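Uncharacterized protein (Leptospira interrogans serogroup Icterohaemorrhagiae serovar copenhageni, PDB 6ULO) is of unknown function but has a Rossmann-like fold related to NAD(P)-binding domains and is probably membrane-anchored. Local coordinates at residues D85-V97 / K190-L204. Residues are numbered along the deposited sequence; the frame is centred on the assembly and turned at random.
Sequences DFIYLMDFTQIVV and KILPIRGNLLGNITL
With chi1 at -178° Met90 sets CG opposite its own N, runs on extended, then bends at chi3 (81°); this carries SD past Thr203, 3.5 Å from its CG2, and brings CE against CD2 of Leu198. CG meanwhile lies over Gly196, 3.7 Å from the glycine CA. On the same face of the sheet Ile194 holds CG1 between its backbone N and carbonyl carbon, and its CD1 thereby reaches Tyr88 CD1 at 3.6 Å. Tyr88 OH is hydrogen-bonded to the backbone O of Leu27 in helix 18-28, which packs here on Phe86 and Leu192.

The backbones carrying these side chains, strands 86-91 and 191-195, run parallel. Six backbone bonds alternate between them, from Ile87 N to Lys190 O (2.8 Å) through to Gly196 N on Asp91 O (2.9 Å). Ile87, Leu89 and Ile191 fill the other face, packed by helices 74-82 and 94-109.

Past the strands, Asn197 lays CB over one face of the Phe92 ring, 3.7 Å from its centroid, with amide and ring planes 30° apart. One water donates to both Met90 O and Gly196 O. At the far end Lys190 NZ reaches Asp85 O through another water and forms salt bridges with Glu188 and Glu20.

In this Rossmann-like sheet, a long, mainly helical connection leads to outermost strand 191-195; backbone bonds and buried Ile191, Leu192 and Ile194 hold it, with charged and water-bridged groups at the pair's ends.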
loop_
_atom_site.group_PDB
_atom_site.type_symbol
_atom_site.label_atom_id
_atom_site.label_comp_id
_atom_site.label_asym_id
_atom_site.label_seq_id
_atom_site.Cartn_x
_atom_site.Cartn_y
_atom_site.Cartn_z
ATOM N N ASP A 85 -1.454 0.290 12.839
ATOM C CA ASP A 85 -0.764 1.149 13.800
ATOM C C ASP A 85 0.298 2.023 13.138
ATOM O O ASP A 85 0.563 3.132 13.602
ATOM C CB ASP A 85 -0.051 0.301 14.848
ATOM C CG ASP A 85 -0.974 -0.569 15.640
ATOM O OD1 ASP A 85 -2.055 -0.088 16.010
ATOM O OD2 ASP A 85 -0.564 -1.724 15.953
ATOM N N PHE A 86 0.943 1.521 12.086
ATOM C CA PHE A 86 1.994 2.212 11.351
ATOM C C PHE A 86 1.897 1.727 9.919
ATOM O O PHE A 86 1.420 0.615 9.676
ATOM C CB PHE A 86 3.398 1.871 11.888
ATOM C CG PHE A 86 3.577 2.137 13.364
ATOM C CD1 PHE A 86 3.947 3.405 13.804
ATOM C CD2 PHE A 86 3.343 1.155 14.309
ATOM C CE1 PHE A 86 4.088 3.693 15.151
ATOM C CE2 PHE A 86 3.495 1.430 15.674
ATOM C CZ PHE A 86 3.853 2.715 16.087
ATOM N N ILE A 87 2.311 2.573 8.981
ATOM C CA ILE A 87 2.207 2.271 7.555
ATOM C C ILE A 87 3.561 2.481 6.889
ATOM O O ILE A 87 4.029 3.626 6.800
ATOM C CB ILE A 87 1.156 3.149 6.860
ATOM C CG1 ILE A 87 -0.208 3.032 7.525
ATOM C CG2 ILE A 87 1.101 2.812 5.365
ATOM C CD1 ILE A 87 -1.243 3.996 6.974
ATOM N N TYR A 88 4.170 1.397 6.390
ATOM C CA TYR A 88 5.304 1.510 5.475
ATOM C C TYR A 88 4.802 1.484 4.026
ATOM O O TYR A 88 4.117 0.544 3.614
ATOM C CB TYR A 88 6.270 0.343 5.670
ATOM C CG TYR A 88 7.296 0.552 6.761
ATOM C CD1 TYR A 88 8.172 1.635 6.737
ATOM C CD2 TYR A 88 7.491 -0.425 7.742
ATOM C CE1 TYR A 88 9.190 1.780 7.715
ATOM C CE2 TYR A 88 8.514 -0.308 8.697
ATOM C CZ TYR A 88 9.345 0.791 8.657
ATOM O OH TYR A 88 10.330 0.874 9.587
ATOM N N LEU A 89 5.151 2.496 3.263
ATOM C CA LEU A 89 4.861 2.549 1.830
ATOM C C LEU A 89 6.192 2.312 1.152
ATOM O O LEU A 89 7.003 3.230 1.014
ATOM C CB LEU A 89 4.239 3.890 1.447
ATOM C CG LEU A 89 2.943 4.208 2.202
ATOM C CD1 LEU A 89 2.486 5.589 1.834
ATOM C CD2 LEU A 89 1.861 3.210 1.839
ATOM N N MET A 90 6.442 1.069 0.764
ATOM C CA MET A 90 7.728 0.677 0.197
ATOM C C MET A 90 7.556 0.496 -1.302
ATOM O O MET A 90 6.783 -0.370 -1.728
ATOM C CB MET A 90 8.235 -0.641 0.801
ATOM C CG MET A 90 9.598 -1.006 0.238
ATOM S SD MET A 90 10.178 -2.687 0.705
ATOM C CE MET A 90 9.272 -3.654 -0.483
ATOM N N ASP A 91 8.278 1.266 -2.107
ATOM C CA ASP A 91 8.181 1.128 -3.556
ATOM C C ASP A 91 9.562 1.281 -4.174
ATOM O O ASP A 91 10.485 1.825 -3.564
ATOM C CB ASP A 91 7.170 2.133 -4.134
ATOM C CG ASP A 91 6.577 1.704 -5.465
ATOM O OD1 ASP A 91 5.506 1.049 -5.423
ATOM O OD2 ASP A 91 7.159 2.059 -6.529
ATOM N N PHE A 92 9.720 0.757 -5.381
ATOM C CA PHE A 92 10.995 0.782 -6.073
ATOM C C PHE A 92 11.089 1.874 -7.116
ATOM O O PHE A 92 12.147 2.028 -7.727
ATOM C CB PHE A 92 11.286 -0.589 -6.702
ATOM C CG PHE A 92 12.711 -0.791 -7.111
ATOM C CD1 PHE A 92 13.735 -0.645 -6.201
ATOM C CD2 PHE A 92 13.018 -1.183 -8.407
ATOM C CE1 PHE A 92 15.062 -0.865 -6.583
ATOM C CE2 PHE A 92 14.336 -1.393 -8.788
ATOM C CZ PHE A 92 15.344 -1.243 -7.861
ATOM N N THR A 93 10.016 2.621 -7.358
ATOM C CA THR A 93 10.035 3.703 -8.337
ATOM C C THR A 93 10.053 5.038 -7.588
ATOM O O THR A 93 9.194 5.288 -6.727
ATOM C CB THR A 93 8.827 3.612 -9.286
ATOM O OG1 THR A 93 8.822 2.323 -9.949
ATOM C CG2 THR A 93 8.909 4.695 -10.348
ATOM N N GLN A 94 11.029 5.898 -7.925
ATOM C CA GLN A 94 11.204 7.128 -7.161
ATOM C C GLN A 94 9.958 8.006 -7.203
ATOM O O GLN A 94 9.609 8.633 -6.186
ATOM C CB GLN A 94 12.433 7.888 -7.648
ATOM C CG GLN A 94 12.852 8.989 -6.714
ATOM C CD GLN A 94 13.009 8.528 -5.263
ATOM O OE1 GLN A 94 12.215 8.870 -4.396
ATOM N NE2 GLN A 94 14.037 7.729 -5.006
ATOM N N ILE A 95 9.249 8.043 -8.340
ATOM C CA ILE A 95 8.089 8.921 -8.409
ATOM C C ILE A 95 7.031 8.501 -7.411
ATOM O O ILE A 95 6.320 9.354 -6.869
ATOM C CB ILE A 95 7.532 9.055 -9.843
ATOM C CG1 ILE A 95 6.660 10.334 -9.942
ATOM C CG2 ILE A 95 6.686 7.821 -10.265
ATOM C CD1 ILE A 95 6.110 10.602 -11.356
ATOM N N VAL A 96 6.890 7.192 -7.166
ATOM C CA VAL A 96 5.890 6.723 -6.213
ATOM C C VAL A 96 6.269 7.130 -4.794
ATOM O O VAL A 96 5.443 7.644 -4.037
ATOM C CB VAL A 96 5.728 5.196 -6.345
ATOM C CG1 VAL A 96 4.864 4.658 -5.226
ATOM C CG2 VAL A 96 5.154 4.807 -7.696
ATOM N N VAL A 97 7.547 6.956 -4.433
ATOM C CA VAL A 97 8.020 7.322 -3.102
ATOM C C VAL A 97 7.821 8.811 -2.871
ATOM O O VAL A 97 7.290 9.231 -1.835
ATOM C CB VAL A 97 9.487 6.878 -2.891
ATOM C CG1 VAL A 97 9.970 7.289 -1.495
ATOM C CG2 VAL A 97 9.638 5.353 -3.090
ATOM N N LYS A 190 3.795 8.360 11.328
ATOM C CA LYS A 190 3.581 6.927 11.257
ATOM C C LYS A 190 3.288 6.425 9.868
ATOM O O LYS A 190 3.014 5.227 9.727
ATOM C CB LYS A 190 2.464 6.527 12.218
ATOM C CG LYS A 190 2.772 6.803 13.687
ATOM C CD LYS A 190 1.579 6.484 14.559
ATOM C CE LYS A 190 1.928 6.573 16.023
ATOM N NZ LYS A 190 0.672 6.486 16.832
ATOM N N ILE A 191 3.360 7.282 8.856
ATOM C CA ILE A 191 3.262 6.862 7.457
ATOM C C ILE A 191 4.623 7.149 6.864
ATOM O O ILE A 191 5.046 8.316 6.831
ATOM C CB ILE A 191 2.158 7.604 6.678
ATOM C CG1 ILE A 191 0.847 7.594 7.450
ATOM C CG2 ILE A 191 2.020 6.952 5.301
ATOM C CD1 ILE A 191 -0.305 8.306 6.720
ATOM N N LEU A 192 5.309 6.095 6.429
ATOM C CA LEU A 192 6.736 6.164 6.124
ATOM C C LEU A 192 6.970 5.683 4.705
ATOM O O LEU A 192 6.984 4.461 4.447
ATOM C CB LEU A 192 7.565 5.339 7.108
ATOM C CG LEU A 192 7.374 5.773 8.567
ATOM C CD1 LEU A 192 6.551 4.728 9.290
ATOM C CD2 LEU A 192 8.702 5.935 9.265
ATOM N N PRO A 193 7.211 6.592 3.764
ATOM C CA PRO A 193 7.587 6.169 2.412
ATOM C C PRO A 193 9.046 5.784 2.378
ATOM O O PRO A 193 9.905 6.563 2.794
ATOM C CB PRO A 193 7.347 7.415 1.563
ATOM C CG PRO A 193 6.866 8.482 2.471
ATOM C CD PRO A 193 7.099 8.059 3.881
ATOM N N ILE A 194 9.333 4.590 1.904
ATOM C CA ILE A 194 10.697 4.069 1.914
ATOM C C ILE A 194 11.012 3.431 0.569
ATOM O O ILE A 194 10.119 2.932 -0.140
ATOM C CB ILE A 194 10.944 3.091 3.073
ATOM C CG1 ILE A 194 9.965 1.903 3.062
ATOM C CG2 ILE A 194 10.953 3.818 4.414
ATOM C CD1 ILE A 194 10.356 0.767 4.067
ATOM N N ARG A 195 12.288 3.458 0.222
ATOM C CA ARG A 195 12.761 2.950 -1.060
ATOM C C ARG A 195 13.097 1.467 -0.945
ATOM O O ARG A 195 13.991 1.088 -0.180
ATOM C CB ARG A 195 14.041 3.688 -1.449
ATOM C CG ARG A 195 13.865 5.193 -1.628
ATOM C CD ARG A 195 15.214 5.846 -2.010
ATOM N NE ARG A 195 16.227 5.613 -0.983
ATOM C CZ ARG A 195 16.373 6.387 0.090
ATOM N NH1 ARG A 195 15.573 7.444 0.249
ATOM N NH2 ARG A 195 17.310 6.113 1.010
ATOM N N GLY A 196 12.424 0.630 -1.716
ATOM C CA GLY A 196 12.737 -0.782 -1.654
ATOM C C GLY A 196 12.094 -1.579 -2.767
ATOM O O GLY A 196 10.927 -1.339 -3.124
ATOM N N ASN A 197 12.845 -2.546 -3.285
ATOM C CA ASN A 197 12.354 -3.478 -4.291
ATOM C C ASN A 197 11.851 -4.720 -3.573
ATOM O O ASN A 197 12.546 -5.245 -2.698
ATOM C CB ASN A 197 13.551 -3.834 -5.192
ATOM C CG ASN A 197 13.178 -4.622 -6.452
ATOM O OD1 ASN A 197 12.128 -5.220 -6.564
ATOM N ND2 ASN A 197 14.117 -4.678 -7.370
ATOM N N LEU A 198 10.680 -5.218 -3.969
ATOM C CA LEU A 198 10.255 -6.534 -3.470
ATOM C C LEU A 198 11.314 -7.607 -3.688
ATOM O O LEU A 198 11.405 -8.552 -2.900
ATOM C CB LEU A 198 8.972 -6.999 -4.154
ATOM C CG LEU A 198 7.712 -6.165 -3.879
ATOM C CD1 LEU A 198 6.593 -6.612 -4.782
ATOM C CD2 LEU A 198 7.317 -6.286 -2.415
ATOM N N LEU A 199 12.116 -7.472 -4.744
ATOM C CA LEU A 199 13.153 -8.441 -5.078
ATOM C C LEU A 199 14.534 -8.018 -4.596
ATOM O O LEU A 199 15.527 -8.689 -4.910
ATOM C CB LEU A 199 13.171 -8.613 -6.591
ATOM C CG LEU A 199 11.793 -8.936 -7.205
ATOM C CD1 LEU A 199 11.946 -9.343 -8.669
ATOM C CD2 LEU A 199 11.029 -9.996 -6.425
ATOM N N GLY A 200 14.621 -6.923 -3.832
ATOM C CA GLY A 200 15.877 -6.454 -3.264
ATOM C C GLY A 200 16.329 -7.266 -2.058
ATOM O O GLY A 200 15.651 -8.178 -1.573
ATOM N N ASN A 201 17.502 -6.900 -1.541
ATOM C CA ASN A 201 18.097 -7.630 -0.425
ATOM C C ASN A 201 18.304 -6.789 0.827
ATOM O O ASN A 201 18.922 -7.268 1.787
ATOM C CB ASN A 201 19.387 -8.372 -0.840
ATOM C CG ASN A 201 20.530 -7.431 -1.296
ATOM O OD1 ASN A 201 20.481 -6.230 -1.092
ATOM N ND2 ASN A 201 21.573 -8.005 -1.905
ATOM N N ILE A 202 17.854 -5.543 0.843
ATOM C CA ILE A 202 18.036 -4.690 2.018
ATOM C C ILE A 202 16.703 -4.317 2.661
ATOM O O ILE A 202 16.499 -4.529 3.857
ATOM C CB ILE A 202 18.824 -3.414 1.667
ATOM C CG1 ILE A 202 20.307 -3.705 1.388
ATOM C CG2 ILE A 202 18.748 -2.395 2.801
ATOM C CD1 ILE A 202 21.018 -2.540 0.713
ATOM N N THR A 203 15.797 -3.679 1.903
ATOM C CA THR A 203 14.688 -2.972 2.555
ATOM C C THR A 203 13.662 -3.911 3.175
ATOM O O THR A 203 13.248 -3.731 4.322
ATOM C CB THR A 203 13.994 -2.044 1.581
ATOM O OG1 THR A 203 14.990 -1.196 1.007
ATOM C CG2 THR A 203 12.952 -1.198 2.320
ATOM N N LEU A 204 13.182 -4.889 2.425
ATOM C CA LEU A 204 12.078 -5.701 2.940
ATOM C C LEU A 204 12.546 -6.602 4.085
ATOM O O LEU A 204 11.838 -6.748 5.099
ATOM C CB LEU A 204 11.408 -6.450 1.788
ATOM C CG LEU A 204 10.106 -7.199 2.099
ATOM C CD1 LEU A 204 9.056 -6.279 2.753
ATOM C CD2 LEU A 204 9.580 -7.785 0.800
HETATM O O HOH W 1 -0.504 4.047 16.026
HETATM O O HOH W 2 8.405 -2.380 -3.673
#